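Local coordinates for mandelate racemase / muconate lactonizing enzyme family protein (Agrobacterium tumefaciens, PDB 4DXK) that belongs to the mandelate racemase subgroup of the enolase superfamily and is probably a metal-dependent lyase or isomerase acting on an as yet unassigned substrate, at residues P58-I61 with D62-A65; F74-G78 with A79-G83; A86-I89 with A90-I94; K231-T234 with P235-T238; T254-A257 with A258-A262. All coordinates share one frame; numbering follows the deposited sequence.

Interaction 1 of 5, residues P58-I61 with D62-A65; sequences PLQI and DLLA
Q60 and L63 meet at the first turn of helix 61-68, where Q60 occupies the N-cap position and is also the centre of an inverse gamma turn. Their side chains run alongside one another in the same direction, and the amide end of Q60 touches one branch of L63, with NE2 lying 3.7 Å from CD2. The glutamine reaches this far because its chain is extended beyond CG (chi2 179°). On the leucine side, CG stands anti to the backbone N (chi1 -180°), which lays CD2 beside the Q60 amide.

The neighbouring L64 packs instead around the Q60 carbonyl. Its CG comes to 3.5 Å from Q60 O, and its CD1 continues to P58 CA, 3.9 Å away, bringing the approach loop against the helix start. The same carbonyl oxygen accepts the backbone bond from L64 N, and the I61 carbonyl serves A65 N in the same way.

Farther out, the polar ends find partners in this chain and across a subunit interface. Q60 NE2 donates to F110 O of the second subunit, while D62 forms a salt bridge with K303 of its own chain and a hydrogen bond with N335 of the second subunit. The cap thus joins helix start, loop and oligomer contact. At its centre, L64 N and Q60 O are 2.9 Å apart, with an N-H...O angle of 163°.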
# COMPACT_ATOMS: atom_id res chain seq x y z
N PRO A 58 27.42 -30.60 22.09
CA PRO A 58 25.99 -30.63 21.76
C PRO A 58 25.19 -29.55 22.48
O PRO A 58 24.06 -29.28 22.07
CB PRO A 58 25.56 -32.02 22.26
CG PRO A 58 26.50 -32.28 23.43
CD PRO A 58 27.82 -31.73 22.95
N LEU A 59 25.74 -28.95 23.54
CA LEU A 59 25.01 -27.93 24.29
C LEU A 59 24.92 -26.58 23.57
O LEU A 59 24.14 -25.72 23.98
CB LEU A 59 25.60 -27.74 25.69
CG LEU A 59 25.57 -28.93 26.64
CD1 LEU A 59 26.13 -28.54 28.01
CD2 LEU A 59 24.17 -29.48 26.75
N GLN A 60 25.74 -26.37 22.54
CA GLN A 60 25.65 -25.14 21.75
C GLN A 60 24.53 -25.28 20.73
O GLN A 60 24.78 -25.38 19.53
CB GLN A 60 26.98 -24.84 21.07
CG GLN A 60 28.13 -24.60 22.05
CD GLN A 60 29.43 -24.33 21.35
OE1 GLN A 60 30.03 -25.23 20.77
NE2 GLN A 60 29.86 -23.08 21.36
N ILE A 61 23.29 -25.34 21.21
CA ILE A 61 22.16 -25.74 20.38
C ILE A 61 21.86 -24.73 19.27
O ILE A 61 21.74 -25.10 18.10
CB ILE A 61 20.90 -26.03 21.22
CG1 ILE A 61 21.18 -27.17 22.20
CG2 ILE A 61 19.71 -26.38 20.31
CD1 ILE A 61 19.95 -27.62 23.00
N ASP A 62 21.75 -23.46 19.63
CA ASP A 62 21.49 -22.42 18.64
C ASP A 62 22.59 -22.37 17.59
O ASP A 62 22.32 -22.19 16.40
CB ASP A 62 21.34 -21.06 19.32
CG ASP A 62 19.98 -20.88 19.97
OD1 ASP A 62 18.96 -21.26 19.36
OD2 ASP A 62 19.93 -20.37 21.10
N LEU A 63 23.83 -22.55 18.02
CA LEU A 63 24.96 -22.53 17.09
C LEU A 63 24.92 -23.72 16.12
O LEU A 63 25.12 -23.56 14.92
CB LEU A 63 26.28 -22.52 17.85
CG LEU A 63 27.55 -22.49 16.99
CD1 LEU A 63 27.60 -21.21 16.16
CD2 LEU A 63 28.79 -22.64 17.85
N LEU A 64 24.65 -24.91 16.64
CA LEU A 64 24.56 -26.09 15.79
C LEU A 64 23.41 -25.98 14.80
O LEU A 64 23.55 -26.39 13.65
CB LEU A 64 24.45 -27.37 16.63
CG LEU A 64 25.78 -27.86 17.21
CD1 LEU A 64 25.58 -28.87 18.34
CD2 LEU A 64 26.65 -28.47 16.11
N ALA A 65 22.28 -25.40 15.22
CA ALA A 65 21.18 -25.19 14.29
C ALA A 65 21.64 -24.27 13.14
O ALA A 65 21.40 -24.55 11.97
CB ALA A 65 19.98 -24.59 15.00

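Interaction 2 of 5, residues F74-G78 with A79-G83; sequences FRSSG and AEVRG
S76 and V81 meet across the start of helix 79-99, whose N-cap is G78. The first helical residue, A79, lays CB against V41 and T40 of helix 38-53, and its backbone N donates to E80 OE1 of the third subunit. E80 answers across the same interface, its OE2 pairing as a salt bridge with R82 NH1 of the third subunit.

V81 turns back toward the loop. Its two methyl groups straddle the S76 carbonyl oxygen, CG1 at 3.3 Å and CG2 at 3.4 Å from S76 O, so the branched side chain seats the loop on the first turn. CG2 also comes to 4.0 Å from S76 OG. That hydroxyl accepts from G78 N at 3.1 Å, closing an ST turn ahead of the helix, and it has a further partner in G73 O.

R82 grips the loop twice. Its backbone N bonds to G78 O at 2.9 Å, the opening bond of the helix. Its side chain bends at chi3 (-56°) and folds back, and NH1 reaches S77 O at 3.0 Å. This acceptor lies in the guanidinium plane, and the donor approaches on a lone pair of the carbonyl. NH1 also pairs in turn with E80 OE2 of the third subunit, while NH2 bonds to F36 O. A79 CA lies over one face of the guanidinium, 3.5 Å above its plane and toward the rim. Together these contacts make a helix N-terminus preceded by an ST turn, placed at a subunit interface of the enolase-type N-terminal domain.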
# COMPACT_ATOMS: atom_id res chain seq x y z
N PHE A 74 17.06 -24.68 2.27
CA PHE A 74 16.66 -23.94 3.46
C PHE A 74 15.21 -23.43 3.29
O PHE A 74 14.65 -23.48 2.20
CB PHE A 74 17.63 -22.77 3.67
CG PHE A 74 17.68 -21.84 2.51
CD1 PHE A 74 16.78 -20.78 2.42
CD2 PHE A 74 18.57 -22.05 1.47
CE1 PHE A 74 16.78 -19.94 1.32
CE2 PHE A 74 18.58 -21.20 0.38
CZ PHE A 74 17.69 -20.15 0.29
N ARG A 75 14.63 -22.91 4.38
CA ARG A 75 13.28 -22.35 4.37
C ARG A 75 12.31 -23.32 3.69
O ARG A 75 11.54 -22.95 2.80
CB ARG A 75 13.25 -20.97 3.71
CG ARG A 75 11.93 -20.20 3.91
CD ARG A 75 11.49 -19.59 2.59
NE ARG A 75 10.26 -18.80 2.68
CZ ARG A 75 9.05 -19.26 2.37
NH1 ARG A 75 8.89 -20.53 1.98
NH2 ARG A 75 8.00 -18.45 2.44
N SER A 76 12.37 -24.58 4.12
CA SER A 76 11.57 -25.62 3.50
C SER A 76 11.37 -26.75 4.49
O SER A 76 11.93 -26.75 5.59
CB SER A 76 12.26 -26.15 2.25
OG SER A 76 13.20 -27.14 2.59
N SER A 77 10.57 -27.72 4.07
CA SER A 77 10.36 -28.96 4.82
C SER A 77 11.00 -30.15 4.09
O SER A 77 10.57 -31.28 4.26
CB SER A 77 8.87 -29.18 5.06
OG SER A 77 8.15 -29.04 3.84
N GLY A 78 12.03 -29.87 3.30
CA GLY A 78 12.74 -30.90 2.55
C GLY A 78 13.63 -31.79 3.41
O GLY A 78 13.73 -31.64 4.63
N ALA A 79 14.31 -32.72 2.75
CA ALA A 79 15.00 -33.80 3.45
C ALA A 79 16.08 -33.28 4.39
O ALA A 79 16.23 -33.78 5.51
CB ALA A 79 15.59 -34.80 2.47
N GLU A 80 16.83 -32.30 3.93
CA GLU A 80 17.89 -31.71 4.75
C GLU A 80 17.31 -31.12 6.04
O GLU A 80 17.82 -31.34 7.14
CB GLU A 80 18.65 -30.63 3.98
CG GLU A 80 19.41 -31.12 2.74
CD GLU A 80 18.66 -31.01 1.43
OE1 GLU A 80 17.41 -30.97 1.40
OE2 GLU A 80 19.35 -30.98 0.39
N VAL A 81 16.23 -30.35 5.90
CA VAL A 81 15.60 -29.75 7.06
C VAL A 81 15.03 -30.82 7.99
O VAL A 81 15.17 -30.70 9.22
CB VAL A 81 14.55 -28.72 6.66
CG1 VAL A 81 13.74 -28.28 7.88
CG2 VAL A 81 15.24 -27.53 5.99
N ARG A 82 14.42 -31.87 7.45
CA ARG A 82 13.90 -32.93 8.30
C ARG A 82 15.01 -33.60 9.11
O ARG A 82 14.85 -33.87 10.30
CB ARG A 82 13.09 -33.95 7.48
CG ARG A 82 11.88 -33.31 6.83
CD ARG A 82 10.78 -34.29 6.43
NE ARG A 82 11.24 -35.37 5.55
CZ ARG A 82 11.50 -35.24 4.25
NH1 ARG A 82 11.38 -34.06 3.64
NH2 ARG A 82 11.89 -36.31 3.56
N GLY A 83 16.16 -33.83 8.47
CA GLY A 83 17.28 -34.39 9.20
C GLY A 83 17.81 -33.45 10.27
O GLY A 83 18.07 -33.86 11.40

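Interaction 3 of 5, residues A86-I89 with A90-I94; sequences AFDI and ALWDI
W92 and D88 stand one helical turn apart on helix 79-99, their side chains side by side and pointing the same way. From CB, the tryptophan lies 3.6 Å from I89 O, the carbonyl that it passes as it leaves the backbone. The indole CG then lies near the D88 carbonyl, and CD1 comes closer still, 3.2 Å from D88 O, which sits at the ring edge. Next to it, the carboxylate takes over: CD1 is 3.4 Å from D88 OD2, and NE1 is 3.5 Å from the same oxygen. The two flat groups are turned 69° against each other. NE1 gives its hydrogen bond to S299 OG, a hydroxyl that also bonds to D88 OD1, so a single serine of helix 297-310 ties both tips together.

A second pair, one residue earlier, is spaced in the same way. L91 crosses the F87 ring obliquely, with CG 4.0 Å above one face and toward the rim, and CD1 3.6 Å from F87 CE2. The phenyl reaches it with CG anti to the backbone N (chi1 177°). Beneath both pairs run successive backbone bonds, such as L91 N to F87 O at 3.0 Å.

Around this part of the helix lie helix 61-68, strand 17-24 and helix 297-310, all touched by its side chains. Such i to i+4 pairing is that of an alpha-helix, here a buried one that packs the N-terminal domain against the barrel domain.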
# COMPACT_ATOMS: atom_id res chain seq x y z
N ALA A 86 15.32 -33.50 13.27
CA ALA A 86 15.45 -34.67 14.13
C ALA A 86 16.69 -34.54 15.01
O ALA A 86 16.64 -34.82 16.21
CB ALA A 86 15.54 -35.92 13.28
N PHE A 87 17.79 -34.09 14.41
CA PHE A 87 19.03 -33.85 15.15
C PHE A 87 18.82 -32.83 16.28
O PHE A 87 19.26 -33.04 17.41
CB PHE A 87 20.14 -33.42 14.18
CG PHE A 87 21.44 -33.08 14.84
CD1 PHE A 87 22.26 -34.07 15.35
CD2 PHE A 87 21.84 -31.76 14.96
CE1 PHE A 87 23.46 -33.75 15.96
CE2 PHE A 87 23.04 -31.43 15.58
CZ PHE A 87 23.84 -32.43 16.07
N ASP A 88 18.13 -31.73 15.97
CA ASP A 88 17.87 -30.69 16.96
C ASP A 88 17.07 -31.23 18.16
O ASP A 88 17.37 -30.91 19.31
CB ASP A 88 17.14 -29.52 16.31
CG ASP A 88 16.89 -28.38 17.27
OD1 ASP A 88 17.84 -27.62 17.55
OD2 ASP A 88 15.73 -28.25 17.74
N ILE A 89 16.06 -32.04 17.89
CA ILE A 89 15.27 -32.63 18.96
C ILE A 89 16.18 -33.45 19.89
O ILE A 89 16.09 -33.38 21.12
CB ILE A 89 14.09 -33.48 18.40
CG1 ILE A 89 13.10 -32.58 17.66
CG2 ILE A 89 13.39 -34.23 19.53
CD1 ILE A 89 12.12 -33.34 16.77
N ALA A 90 17.09 -34.23 19.29
CA ALA A 90 18.02 -35.03 20.08
C ALA A 90 18.92 -34.14 20.95
O ALA A 90 19.23 -34.51 22.09
CB ALA A 90 18.87 -35.89 19.16
N LEU A 91 19.31 -32.98 20.45
CA LEU A 91 20.11 -32.06 21.27
C LEU A 91 19.33 -31.56 22.48
O LEU A 91 19.88 -31.46 23.58
CB LEU A 91 20.62 -30.86 20.47
CG LEU A 91 21.56 -31.16 19.31
CD1 LEU A 91 22.01 -29.85 18.68
CD2 LEU A 91 22.75 -32.01 19.74
N TRP A 92 18.05 -31.25 22.29
CA TRP A 92 17.24 -30.82 23.43
C TRP A 92 17.10 -31.94 24.47
O TRP A 92 17.09 -31.69 25.68
CB TRP A 92 15.89 -30.28 22.94
CG TRP A 92 16.00 -28.89 22.41
CD1 TRP A 92 16.16 -28.52 21.10
CD2 TRP A 92 16.03 -27.69 23.18
NE1 TRP A 92 16.26 -27.15 21.02
CE2 TRP A 92 16.20 -26.62 22.28
CE3 TRP A 92 15.93 -27.42 24.55
CZ2 TRP A 92 16.27 -25.30 22.71
CZ3 TRP A 92 16.01 -26.11 24.97
CH2 TRP A 92 16.17 -25.06 24.05
N ASP A 93 16.98 -33.18 24.01
CA ASP A 93 16.94 -34.35 24.89
C ASP A 93 18.25 -34.45 25.69
O ASP A 93 18.22 -34.63 26.91
CB ASP A 93 16.69 -35.59 24.04
CG ASP A 93 16.33 -36.82 24.86
OD1 ASP A 93 15.65 -36.71 25.91
OD2 ASP A 93 16.73 -37.92 24.41
N ILE A 94 19.40 -34.32 25.02
CA ILE A 94 20.69 -34.31 25.72
C ILE A 94 20.76 -33.19 26.77
O ILE A 94 21.18 -33.42 27.89
CB ILE A 94 21.87 -34.15 24.73
CG1 ILE A 94 22.07 -35.45 23.95
CG2 ILE A 94 23.16 -33.75 25.44
CD1 ILE A 94 22.89 -35.28 22.70

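Interaction 4 of 5, residues K231-T234 with P235-T238; sequences KALT and PYQT
L233 and Y236 are joined by the backbone bond that carries the chain out of helix 223-232 into a short 3-10 turn. Among the hydrogen bonds, Y236 N donates to L233 O at 3.0 Å, reaching it from above the carbonyl plane, and Q237 N makes a weak, long bond to T234 O. Just before them, the K231 carbonyl is gripped twice by T234: OG1 donates at 2.7 Å to K231 O, and T234 N approaches from the same face of its plane. The hydroxyl can bend back in this way because it stands beside its own backbone N (chi1 -57°). At the far end, T238 OG1 bonds to H241.

Water extends the polar network. One molecule donates to L233 O at 2.8 Å and accepts from T238 N at 2.9 Å, bridging the turn to the chain that leads into strand 240-242.

Apolar contacts are lighter. L233 CD2 lies 4.5 Å from Y236 CD2, and the preceding residue, P235, holds its CB over the centre of the Y236 ring. L233 and T238 cross at about a right angle, with L233 CD2 4.2 Å from T238 CG2. L233 also reaches F200 and L197 of helix 190-207.

Because P235 N has no hydrogen to give, it cannot continue the helical bonding to K231 O. The chemistry implies that helical bonding stops here, with T234 serving K231 O and a water bridging L233 O and T238 N.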
# COMPACT_ATOMS: atom_id res chain seq x y z
N LYS A 231 -16.52 -20.83 1.51
CA LYS A 231 -17.83 -20.18 1.63
C LYS A 231 -18.93 -21.19 1.96
O LYS A 231 -19.79 -20.93 2.81
CB LYS A 231 -18.18 -19.40 0.36
CG LYS A 231 -17.26 -18.23 0.10
CD LYS A 231 -17.80 -17.30 -0.97
CE LYS A 231 -17.93 -17.99 -2.31
NZ LYS A 231 -18.66 -17.13 -3.31
N ALA A 232 -18.88 -22.34 1.30
CA ALA A 232 -19.89 -23.37 1.51
C ALA A 232 -19.87 -23.95 2.93
O ALA A 232 -20.86 -24.52 3.39
CB ALA A 232 -19.73 -24.49 0.49
N LEU A 233 -18.74 -23.81 3.62
CA LEU A 233 -18.62 -24.35 4.97
C LEU A 233 -19.21 -23.44 6.04
O LEU A 233 -19.32 -23.84 7.20
CB LEU A 233 -17.16 -24.65 5.30
CG LEU A 233 -16.64 -25.94 4.67
CD1 LEU A 233 -15.12 -25.97 4.64
CD2 LEU A 233 -17.18 -27.15 5.43
N THR A 234 -19.59 -22.22 5.65
CA THR A 234 -20.10 -21.23 6.59
C THR A 234 -21.17 -21.74 7.58
O THR A 234 -21.06 -21.46 8.78
CB THR A 234 -20.61 -19.96 5.86
OG1 THR A 234 -19.55 -19.41 5.07
CG2 THR A 234 -21.09 -18.91 6.84
N PRO A 235 -22.19 -22.49 7.11
CA PRO A 235 -23.25 -22.88 8.05
C PRO A 235 -22.80 -23.83 9.16
O PRO A 235 -23.57 -24.06 10.09
CB PRO A 235 -24.27 -23.60 7.16
CG PRO A 235 -23.99 -23.14 5.78
CD PRO A 235 -22.51 -22.90 5.73
N TYR A 236 -21.60 -24.39 9.06
CA TYR A 236 -21.21 -25.45 9.98
C TYR A 236 -20.30 -25.01 11.11
O TYR A 236 -19.85 -25.84 11.91
CB TYR A 236 -20.63 -26.64 9.22
CG TYR A 236 -21.58 -27.11 8.15
CD1 TYR A 236 -22.69 -27.88 8.48
CD2 TYR A 236 -21.40 -26.74 6.82
CE1 TYR A 236 -23.58 -28.28 7.50
CE2 TYR A 236 -22.29 -27.15 5.84
CZ TYR A 236 -23.37 -27.92 6.19
OH TYR A 236 -24.26 -28.33 5.22
N GLN A 237 -20.03 -23.71 11.19
CA GLN A 237 -19.23 -23.14 12.27
C GLN A 237 -17.90 -23.88 12.44
O GLN A 237 -17.57 -24.34 13.53
CB GLN A 237 -20.00 -23.17 13.59
CG GLN A 237 -21.31 -22.39 13.56
CD GLN A 237 -22.49 -23.22 13.09
OE1 GLN A 237 -22.63 -24.39 13.44
NE2 GLN A 237 -23.35 -22.60 12.28
N THR A 238 -17.15 -24.00 11.35
CA THR A 238 -15.86 -24.67 11.40
C THR A 238 -14.84 -23.88 12.23
O THR A 238 -14.92 -22.65 12.32
CB THR A 238 -15.33 -24.95 9.99
OG1 THR A 238 -15.32 -23.73 9.25
CG2 THR A 238 -16.23 -25.96 9.30
O HOH W 1 -17.74 -22.40 8.97

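Interaction 5 of 5, residues T254-A257 with A258-A262; sequences TRYA and AVSPA
Y256 and S260 meet where helix 253-259 comes apart into the loop before strand 264-266. Backbone hydrogen bonding is concentrated on one oxygen: Y256 O accepts from both V259 N, at 3.1 Å, and S260 N, at 3.0 Å. The first donor comes from above the carbonyl plane, the second from nearly straight ahead of the oxygen. Upstream, A258 N divides itself between T254 O and R255 O, weakly in each case, as the regular bonding pattern gives way.

Polar side-chain and water bonds continue the exit. S260 OG donates to A262 O at 2.7 Å, in the carbonyl plane and on a lone pair. A water donates to both A257 O and S260 O, the latter at 2.9 Å, and so spans the last turn.

Van der Waals packing is led by the tyrosine. With CG anti to its backbone N (chi1 -176°), the ring swings along the helix toward the serine, and Y256 CE2 comes to 3.5 Å from S260 CB, an oblique approach. S260 OG is at the same distance, 3.5 Å, from Y256 CE2. Beside them, V259 CG2 rests 3.5 Å from Y256 O.

The phenol hydroxyl bonds to H241 ND1 of strand 240-242, and the ring packs on A226 and A230 of helix 223-232 and on I264 of strand 264-266. R255 reaches A285 of the fourth subunit. The helix is thus the beta-alpha-beta crossover joining strands 240-242 and 264-266 of the barrel, packed against them and against helix 223-232.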
# COMPACT_ATOMS: atom_id res chain seq x y z
N THR A 254 -4.19 -14.07 1.23
CA THR A 254 -4.98 -12.88 1.55
C THR A 254 -6.37 -12.94 0.94
O THR A 254 -7.37 -12.55 1.56
CB THR A 254 -4.26 -11.58 1.14
OG1 THR A 254 -4.19 -11.49 -0.28
CG2 THR A 254 -2.86 -11.57 1.72
N ARG A 255 -6.46 -13.46 -0.27
CA ARG A 255 -7.76 -13.58 -0.90
C ARG A 255 -8.61 -14.65 -0.25
O ARG A 255 -9.83 -14.50 -0.13
CB ARG A 255 -7.60 -13.85 -2.37
CG ARG A 255 -6.98 -12.66 -3.05
CD ARG A 255 -6.85 -12.89 -4.50
NE ARG A 255 -8.14 -13.12 -5.13
CZ ARG A 255 -8.26 -13.38 -6.42
NH1 ARG A 255 -7.16 -13.44 -7.16
NH2 ARG A 255 -9.45 -13.58 -6.97
N TYR A 256 -7.97 -15.74 0.18
CA TYR A 256 -8.69 -16.80 0.86
C TYR A 256 -9.26 -16.27 2.17
O TYR A 256 -10.43 -16.50 2.49
CB TYR A 256 -7.75 -17.98 1.12
CG TYR A 256 -8.48 -19.15 1.74
CD1 TYR A 256 -9.11 -20.10 0.96
CD2 TYR A 256 -8.56 -19.28 3.12
CE1 TYR A 256 -9.80 -21.16 1.53
CE2 TYR A 256 -9.25 -20.34 3.70
CZ TYR A 256 -9.85 -21.28 2.90
OH TYR A 256 -10.54 -22.33 3.48
N ALA A 257 -8.45 -15.56 2.94
CA ALA A 257 -8.89 -15.04 4.23
C ALA A 257 -10.04 -14.04 4.08
O ALA A 257 -10.85 -13.88 4.99
CB ALA A 257 -7.72 -14.39 4.97
N ALA A 258 -10.12 -13.40 2.92
CA ALA A 258 -11.17 -12.42 2.65
C ALA A 258 -12.56 -13.05 2.60
O ALA A 258 -13.57 -12.36 2.83
CB ALA A 258 -10.89 -11.68 1.35
N VAL A 259 -12.63 -14.34 2.28
CA VAL A 259 -13.93 -15.00 2.17
C VAL A 259 -14.13 -16.15 3.16
O VAL A 259 -15.25 -16.63 3.32
CB VAL A 259 -14.19 -15.54 0.75
CG1 VAL A 259 -14.11 -14.42 -0.28
CG2 VAL A 259 -13.22 -16.65 0.40
N SER A 260 -13.08 -16.59 3.83
CA SER A 260 -13.20 -17.77 4.70
C SER A 260 -13.92 -17.47 6.00
O SER A 260 -13.61 -16.49 6.68
CB SER A 260 -11.83 -18.37 4.99
OG SER A 260 -11.98 -19.55 5.77
N PRO A 261 -14.89 -18.31 6.37
CA PRO A 261 -15.61 -18.12 7.64
C PRO A 261 -14.82 -18.63 8.84
O PRO A 261 -15.28 -18.47 9.98
CB PRO A 261 -16.87 -18.98 7.45
CG PRO A 261 -16.40 -20.10 6.57
CD PRO A 261 -15.45 -19.43 5.59
N ALA A 262 -13.67 -19.24 8.60
CA ALA A 262 -12.82 -19.75 9.68
C ALA A 262 -11.39 -19.28 9.43
O ALA A 262 -11.00 -19.08 8.27
CB ALA A 262 -12.86 -21.27 9.71
O HOH W 2 -11.08 -15.10 7.12

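Overall arrangement
From the N terminus, the five contacts follow one another in series, none enclosing or crossing another, and each closes a local turn of continuous chain. Interaction 1 starts helix 61-68 and interaction 2 starts helix 79-99, whose middle holds interaction 3. Interactions 1 and 3 touch: I61 lies against D88 and W92, and L64 against L91, tying the two helices together within the N-terminal domain. Interactions 4 and 5 belong to the barrel domain, ending successive helices there; T238 meets A262 and T234 meets P261. Centres of interactions 1 and 4 lie about 45 Å apart, on opposite sides of the chain's centre.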